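Side-chain contacts in endoglycosidase (Bacteroides thetaiotaomicron, PDB 6Q64), which probably hydrolyses glycosidic bonds within complex N-glycans, as a family 18 glycoside hydrolase acting as an endoglycosidase: residues G78-K83 with V101-T106; F120-K125 with N181-D186. The protein carries 1 engineered substitution. One frame throughout, in Å; residues are numbered along the deposited sequence.

Contact 1. Residues G78-K83 with V101-T106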
# COMPACT_ATOMS: atom_id res chain seq x y z
N GLY A 78 -10.52 2.86 -3.35
CA GLY A 78 -11.37 2.78 -4.56
C GLY A 78 -12.27 3.99 -4.73
O GLY A 78 -12.54 4.65 -3.71
N ASN A 79 -12.71 4.26 -5.97
CA ASN A 79 -13.64 5.34 -6.40
C ASN A 79 -12.97 6.69 -6.14
O ASN A 79 -13.62 7.59 -5.55
CB ASN A 79 -15.01 5.31 -5.69
CG ASN A 79 -15.69 3.95 -5.68
OD1 ASN A 79 -15.51 3.14 -4.76
ND2 ASN A 79 -16.52 3.73 -6.68
N TRP A 80 -11.70 6.82 -6.51
CA TRP A 80 -10.96 8.09 -6.29
C TRP A 80 -11.26 9.09 -7.41
O TRP A 80 -10.73 8.89 -8.52
CB TRP A 80 -9.47 7.83 -6.16
CG TRP A 80 -8.71 9.12 -6.14
CD1 TRP A 80 -9.00 10.23 -5.41
CD2 TRP A 80 -7.56 9.46 -6.93
NE1 TRP A 80 -8.10 11.22 -5.66
CE2 TRP A 80 -7.19 10.78 -6.58
CE3 TRP A 80 -6.79 8.77 -7.89
CZ2 TRP A 80 -6.09 11.42 -7.14
CZ3 TRP A 80 -5.70 9.40 -8.43
CH2 TRP A 80 -5.36 10.71 -8.06
N THR A 81 -12.04 10.15 -7.14
CA THR A 81 -12.49 11.13 -8.17
C THR A 81 -12.02 12.55 -7.86
O THR A 81 -11.76 13.28 -8.83
CB THR A 81 -14.01 11.11 -8.35
OG1 THR A 81 -14.62 11.90 -7.32
CG2 THR A 81 -14.59 9.71 -8.41
N GLY A 82 -11.94 12.95 -6.60
CA GLY A 82 -11.64 14.34 -6.21
C GLY A 82 -12.68 15.34 -6.69
O GLY A 82 -12.29 16.50 -6.93
N LYS A 83 -13.96 14.94 -6.79
CA LYS A 83 -14.98 15.64 -7.62
C LYS A 83 -15.82 16.60 -6.77
O LYS A 83 -16.42 17.53 -7.35
CB LYS A 83 -15.90 14.66 -8.36
CG LYS A 83 -15.30 14.05 -9.63
CD LYS A 83 -14.65 15.03 -10.58
CE LYS A 83 -15.67 15.85 -11.32
NZ LYS A 83 -15.90 15.29 -12.67
N VAL A 101 -1.15 5.11 0.31
CA VAL A 101 -2.36 4.42 -0.17
C VAL A 101 -2.04 3.81 -1.53
O VAL A 101 -1.17 4.34 -2.27
CB VAL A 101 -3.48 5.49 -0.18
CG1 VAL A 101 -4.26 5.56 -1.48
CG2 VAL A 101 -4.42 5.36 1.02
N SER A 102 -2.71 2.71 -1.82
CA SER A 102 -2.70 2.06 -3.14
C SER A 102 -4.06 2.30 -3.81
O SER A 102 -5.08 2.04 -3.15
CB SER A 102 -2.38 0.61 -3.02
OG SER A 102 -0.98 0.44 -2.90
N LEU A 103 -4.03 2.76 -5.06
CA LEU A 103 -5.23 3.13 -5.84
C LEU A 103 -5.78 1.89 -6.54
O LEU A 103 -5.36 1.59 -7.67
CB LEU A 103 -4.83 4.23 -6.82
CG LEU A 103 -4.18 5.44 -6.16
CD1 LEU A 103 -3.51 6.34 -7.19
CD2 LEU A 103 -5.19 6.22 -5.35
N TRP A 104 -6.74 1.23 -5.88
CA TRP A 104 -7.58 0.15 -6.45
C TRP A 104 -8.38 0.71 -7.64
O TRP A 104 -9.32 1.52 -7.41
CB TRP A 104 -8.50 -0.50 -5.41
CG TRP A 104 -9.13 -1.75 -5.92
CD1 TRP A 104 -10.37 -1.89 -6.47
CD2 TRP A 104 -8.49 -3.04 -6.00
NE1 TRP A 104 -10.57 -3.19 -6.86
CE2 TRP A 104 -9.44 -3.92 -6.60
CE3 TRP A 104 -7.23 -3.55 -5.63
CZ2 TRP A 104 -9.15 -5.27 -6.82
CZ3 TRP A 104 -6.95 -4.88 -5.85
CH2 TRP A 104 -7.90 -5.74 -6.44
N GLY A 105 -7.98 0.32 -8.85
CA GLY A 105 -8.77 0.48 -10.08
C GLY A 105 -8.19 1.53 -11.01
O GLY A 105 -8.26 1.31 -12.25
N THR A 106 -7.65 2.63 -10.49
CA THR A 106 -7.22 3.77 -11.35
C THR A 106 -5.94 3.37 -12.07
O THR A 106 -5.15 2.68 -11.45
CB THR A 106 -7.03 5.07 -10.57
OG1 THR A 106 -5.85 4.83 -9.80
CG2 THR A 106 -8.24 5.45 -9.74
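Trp80 brings the benzene half of its indole, not the pyrrole half, against Leu103 and Thr106. The two methyls of Leu103 sit at neighbouring ring atoms: CD2 lies 3.9 Å from Trp80 CE3, and CD1 lies 4.0 Å from Trp80 CZ3. Leu103 approaches the indole obliquely, one methyl to each of these two carbons. Thr106 comes in differently, at about a right angle to Trp80 as a side chain; its CG2 meets the ring edge close to the ring plane, 4.1 Å from Trp80 CE3. That one indole carbon is therefore shared by both partners. With Trp80 CG anti to the backbone N (chi1 171°), the ring lies beside 101-106, its CE3 side facing Leu103 and Thr106. On Thr106, CG2 stands anti to the carbonyl carbon, and the methyl rather than OG1 meets the indole. The setting is a TIM barrel: 78-83 follows strand 72-76, while 101-106 runs off the C-terminal end of the next strand, 100-102. A backbone bond between Ser102 and Gly75 joins these two strands and closes the barrel. Helix 112-123 holds Trp80 at two points: Asp117 OD2 is hydrogen-bonded to the indole NE1, and Gln114 NE2 to the backbone O. Nearer the barrel mouth the segments meet through backbone, with Gly78 CA 3.7 Å from Trp104 O. Outside the pair, Gly78 N is hydrogen-bonded to Glu336 OE2. The Trp104 indole turns away from 78-83 and makes edge-to-face contacts with Tyr333 and His334.

Contact 2. Residues F120-K125 with N181-D186; sequences FFQEVK and NLDGFD
A Schellman motif ends helix 162-179 at Asn181, and Gln122, near the end of helix 112-123, reaches the turn that follows. Gln122 NE2 donates to Asn181 O at 3.0 Å, with an N-H...O angle of 148°; the donor is tilted out of the carbonyl plane. The same nitrogen makes a weak bond to Asp183 OD1 at 3.3 Å. CG of Gln122 is anti to its carbonyl carbon (chi1 -70°) and the chain is extended beyond it, which carries the amide clear of the helix into this turn. The Gln122 amide stands nearly perpendicular to both the Asp183 carboxylate and the Asn181 amide, whose ND2 lies 3.2 Å from Gln122 OE1 at a poor bonding angle. With an alanine at Gln122, Asn181 O would probably lose this donor and a gap open between helix and turn. Asp183 OD1 also accepts from Ala129 N of strand 128-135, its stronger partner. Asp183 opens the family 18 DGxDxDxE motif, which runs along strand 184-189 and whose last position is an engineered glutamine here. Helix 112-123 is tied to the turn leading into strand 184-189, firmly at Asn181 and weakly at Asp183, while backbone bonds from Asp183 reach strands 128-135 and 230-235.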
# COMPACT_ATOMS: atom_id res chain seq x y z
N PHE A 120 -2.17 18.17 -3.14
CA PHE A 120 -2.43 18.66 -1.77
C PHE A 120 -2.03 17.56 -0.79
O PHE A 120 -1.21 17.77 0.14
CB PHE A 120 -3.90 19.08 -1.61
CG PHE A 120 -4.19 19.68 -0.28
CD1 PHE A 120 -4.46 18.89 0.81
CD2 PHE A 120 -4.10 21.04 -0.08
CE1 PHE A 120 -4.67 19.45 2.06
CE2 PHE A 120 -4.31 21.61 1.17
CZ PHE A 120 -4.60 20.81 2.24
N PHE A 121 -2.58 16.37 -1.02
CA PHE A 121 -2.24 15.11 -0.32
C PHE A 121 -0.72 14.94 -0.20
O PHE A 121 -0.26 14.54 0.86
CB PHE A 121 -2.81 13.91 -1.07
CG PHE A 121 -2.68 12.62 -0.32
CD1 PHE A 121 -3.25 12.46 0.93
CD2 PHE A 121 -2.01 11.54 -0.85
CE1 PHE A 121 -3.18 11.25 1.60
CE2 PHE A 121 -1.93 10.34 -0.17
CZ PHE A 121 -2.52 10.19 1.05
N GLN A 122 0.03 15.19 -1.26
CA GLN A 122 1.50 15.01 -1.27
C GLN A 122 2.19 16.13 -0.51
O GLN A 122 2.95 15.80 0.35
CB GLN A 122 2.04 14.92 -2.69
CG GLN A 122 1.66 13.64 -3.42
CD GLN A 122 1.96 13.78 -4.88
OE1 GLN A 122 2.14 14.89 -5.41
NE2 GLN A 122 2.03 12.65 -5.56
N GLU A 123 1.95 17.40 -0.85
CA GLU A 123 2.79 18.57 -0.44
C GLU A 123 2.42 19.11 0.95
O GLU A 123 3.30 19.71 1.62
CB GLU A 123 2.58 19.70 -1.44
CG GLU A 123 3.35 19.54 -2.74
CD GLU A 123 3.52 20.82 -3.56
OE1 GLU A 123 4.30 20.80 -4.53
OE2 GLU A 123 2.87 21.84 -3.22
N VAL A 124 1.16 18.99 1.36
CA VAL A 124 0.64 19.62 2.61
C VAL A 124 0.50 18.52 3.65
O VAL A 124 1.09 18.64 4.71
CB VAL A 124 -0.69 20.36 2.36
CG1 VAL A 124 -1.37 20.74 3.66
CG2 VAL A 124 -0.51 21.58 1.49
N LYS A 125 -0.31 17.51 3.36
CA LYS A 125 -0.30 16.24 4.10
C LYS A 125 1.00 15.56 3.67
O LYS A 125 1.50 15.92 2.59
CB LYS A 125 -1.56 15.47 3.73
CG LYS A 125 -2.85 16.19 4.08
CD LYS A 125 -4.08 15.31 4.00
CE LYS A 125 -4.90 15.35 5.26
NZ LYS A 125 -5.79 14.17 5.34
N ASN A 181 2.88 12.17 -11.65
CA ASN A 181 3.73 12.42 -10.44
C ASN A 181 3.28 11.57 -9.23
O ASN A 181 3.46 12.04 -8.08
CB ASN A 181 3.85 13.92 -10.15
CG ASN A 181 4.65 14.21 -8.90
OD1 ASN A 181 5.79 13.80 -8.75
ND2 ASN A 181 4.03 14.88 -7.94
N LEU A 182 2.81 10.34 -9.43
CA LEU A 182 2.47 9.42 -8.31
C LEU A 182 3.75 8.99 -7.55
O LEU A 182 4.86 9.27 -8.04
CB LEU A 182 1.69 8.23 -8.89
CG LEU A 182 0.27 8.57 -9.37
CD1 LEU A 182 -0.23 7.59 -10.43
CD2 LEU A 182 -0.70 8.60 -8.20
N ASP A 183 3.62 8.39 -6.37
CA ASP A 183 4.79 8.20 -5.46
C ASP A 183 5.29 6.75 -5.51
O ASP A 183 6.21 6.45 -4.76
CB ASP A 183 4.49 8.61 -4.02
CG ASP A 183 3.65 9.88 -3.94
OD1 ASP A 183 2.40 9.76 -4.04
OD2 ASP A 183 4.25 10.98 -3.82
N GLY A 184 4.74 5.90 -6.37
CA GLY A 184 5.44 4.66 -6.72
C GLY A 184 4.50 3.55 -7.14
O GLY A 184 3.48 3.83 -7.78
N PHE A 185 4.85 2.30 -6.81
CA PHE A 185 4.12 1.13 -7.33
C PHE A 185 3.96 0.08 -6.24
O PHE A 185 4.79 0.01 -5.29
CB PHE A 185 4.82 0.57 -8.56
CG PHE A 185 3.97 -0.43 -9.30
CD1 PHE A 185 2.96 -0.01 -10.14
CD2 PHE A 185 4.15 -1.79 -9.11
CE1 PHE A 185 2.16 -0.94 -10.80
CE2 PHE A 185 3.36 -2.71 -9.78
CZ PHE A 185 2.35 -2.28 -10.62
N ASP A 186 2.90 -0.70 -6.41
CA ASP A 186 2.47 -1.79 -5.51
C ASP A 186 2.28 -3.02 -6.38
O ASP A 186 1.25 -3.10 -7.06
CB ASP A 186 1.14 -1.50 -4.82
CG ASP A 186 0.62 -2.60 -3.91
OD1 ASP A 186 0.82 -3.79 -4.19
OD2 ASP A 186 -0.02 -2.27 -2.92

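How the contacts relate
Helix 112-123 carries one segment of contact 2 and only backs Trp80 in contact 1. Contact 1 is buried and relies on apolar packing in the loops that leave the C-terminal ends of strands 72-76 and 100-102. Contact 2 is only partly buried, polar, and set at the N-terminal end of strand 184-189, where a single amide does most of the work. The helix serves contact 1 from Gln114 and Asp117, and contact 2 from its last turn. The two also touch directly: Leu103 CD1 packs 3.7 Å from Leu182 CD2, and Ser102 OG probably hydrogen-bonds Asp186 OD2 at 2.9 Å.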